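Local atomic coordinates of TCR beta chain (Gallus gallus, PDB entry 6LIR), a protein that pairs with the TCR alpha chain to form the chicken alpha-beta T-cell receptor, which probably recognises antigen at the T-cell surface. Residues A137-L142 and S183-S188. Numbering follows the deposited sequence.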
# COMPACT_ATOMS: atom_id res chain seq x y z
N ALA B 137 -1.60 -10.44 21.67
CA ALA B 137 -2.96 -10.00 21.41
C ALA B 137 -3.05 -9.43 20.01
O ALA B 137 -2.29 -8.52 19.66
CB ALA B 137 -3.42 -8.96 22.44
N THR B 138 -3.96 -9.96 19.20
CA THR B 138 -4.22 -9.39 17.89
C THR B 138 -5.48 -8.55 17.98
O THR B 138 -6.55 -9.05 18.35
CB THR B 138 -4.37 -10.47 16.82
OG1 THR B 138 -3.20 -11.30 16.79
CG2 THR B 138 -4.58 -9.84 15.45
N LEU B 139 -5.36 -7.27 17.64
CA LEU B 139 -6.48 -6.35 17.61
C LEU B 139 -6.89 -6.16 16.16
O LEU B 139 -6.09 -5.72 15.34
CB LEU B 139 -6.11 -5.00 18.24
CG LEU B 139 -5.43 -5.01 19.61
CD1 LEU B 139 -5.10 -3.59 20.04
CD2 LEU B 139 -6.33 -5.68 20.63
N VAL B 140 -8.13 -6.52 15.85
CA VAL B 140 -8.63 -6.42 14.49
C VAL B 140 -9.57 -5.22 14.42
O VAL B 140 -10.60 -5.18 15.10
CB VAL B 140 -9.33 -7.71 14.05
CG1 VAL B 140 -9.70 -7.63 12.58
CG2 VAL B 140 -8.43 -8.90 14.32
N CYS B 141 -9.21 -4.25 13.59
CA CYS B 141 -10.07 -3.13 13.27
C CYS B 141 -10.73 -3.40 11.93
O CYS B 141 -10.05 -3.70 10.95
CB CYS B 141 -9.27 -1.83 13.23
SG CYS B 141 -10.23 -0.38 12.80
N LEU B 142 -12.06 -3.28 11.88
CA LEU B 142 -12.80 -3.52 10.66
C LEU B 142 -13.53 -2.25 10.26
O LEU B 142 -14.32 -1.70 11.04
CB LEU B 142 -13.79 -4.67 10.83
CG LEU B 142 -14.80 -4.87 9.69
CD1 LEU B 142 -14.12 -5.37 8.43
CD2 LEU B 142 -15.91 -5.83 10.11
N SER B 183 -7.70 -4.19 9.29
CA SER B 183 -6.34 -3.94 9.75
C SER B 183 -6.15 -4.65 11.08
O SER B 183 -7.01 -4.59 11.96
CB SER B 183 -6.06 -2.45 9.92
OG SER B 183 -4.70 -2.24 10.25
N ARG B 184 -5.02 -5.34 11.20
CA ARG B 184 -4.67 -6.07 12.41
C ARG B 184 -3.43 -5.45 13.03
O ARG B 184 -2.46 -5.17 12.33
CB ARG B 184 -4.44 -7.55 12.10
CG ARG B 184 -5.73 -8.29 11.75
CD ARG B 184 -5.60 -9.09 10.46
NE ARG B 184 -5.23 -8.25 9.32
CZ ARG B 184 -5.76 -8.36 8.11
NH1 ARG B 184 -6.70 -9.26 7.85
NH2 ARG B 184 -5.35 -7.55 7.15
N LEU B 185 -3.50 -5.19 14.33
CA LEU B 185 -2.33 -4.81 15.13
C LEU B 185 -2.09 -5.92 16.14
O LEU B 185 -2.90 -6.13 17.04
CB LEU B 185 -2.55 -3.47 15.82
CG LEU B 185 -1.59 -3.12 16.96
CD1 LEU B 185 -0.14 -3.09 16.48
CD2 LEU B 185 -1.97 -1.79 17.62
N ARG B 186 -0.97 -6.63 15.99
CA ARG B 186 -0.60 -7.70 16.91
C ARG B 186 0.47 -7.18 17.87
O ARG B 186 1.50 -6.65 17.44
CB ARG B 186 -0.09 -8.93 16.16
CG ARG B 186 -0.10 -10.19 17.03
CD ARG B 186 0.16 -11.47 16.23
NE ARG B 186 -0.36 -12.65 16.94
CZ ARG B 186 -0.01 -13.90 16.68
NH1 ARG B 186 0.87 -14.16 15.72
NH2 ARG B 186 -0.54 -14.90 17.38
N ILE B 187 0.20 -7.31 19.17
CA ILE B 187 1.10 -6.80 20.20
C ILE B 187 1.39 -7.91 21.21
O ILE B 187 0.66 -8.89 21.32
CB ILE B 187 0.52 -5.57 20.92
CG1 ILE B 187 -0.81 -5.96 21.57
CG2 ILE B 187 0.32 -4.42 19.93
CD1 ILE B 187 -1.51 -4.81 22.24
N SER B 188 2.49 -7.73 21.95
CA SER B 188 2.82 -8.63 23.04
C SER B 188 1.75 -8.58 24.13
O SER B 188 1.05 -7.58 24.30
CB SER B 188 4.19 -8.28 23.63
OG SER B 188 4.11 -7.06 24.35
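Leu139 and Leu185 face each other as a hydrogen-bonded pair between antiparallel strands 137-142 and 183-188, the two middle strands of a four-stranded sheet in the immunoglobulin C1-set domain. Six backbone hydrogen bonds zip the strands together; Leu139 N to Leu185 O, 2.8 Å, is nearly straight at 172°. The sandwich-core face is tightly packed: Leu139 CD1 meets Leu185 CD2 at 4.3 Å, Trp155 and Phe199 of the opposing sheet cover the leucines, and Cys141 reaches across in the disulfide to Cys201. Ser183 OG, polar in this apolar layer, bonds to Trp155 NE1 and Thr168 OG1. The loose part is the end of strand 183-188, where partly exposed Ser188 leaves strand 137-142 and its OG caps Glu191 N.

The other face is buried too, but more polar, against the TCR alpha chain. There Val140 CG2 lies alongside the aliphatic root of Arg184, 3.8 Å from CG, while bends at chi2 and chi3 lead the guanidinium away to a salt bridge with Asp169. Arg186 is stretched out instead, CG anti to the backbone N (chi1 -162°), and makes salt bridges with Glu130 of its own chain through NH2 and with Asp135 of the TCR alpha chain through NH1. A leucine here would probably leave both carboxylates without their cationic mate. Arg186 CG also passes 3.3 Å from Thr138 OG1, whose hydroxyl hydrogen-bonds to Glu130 OE1.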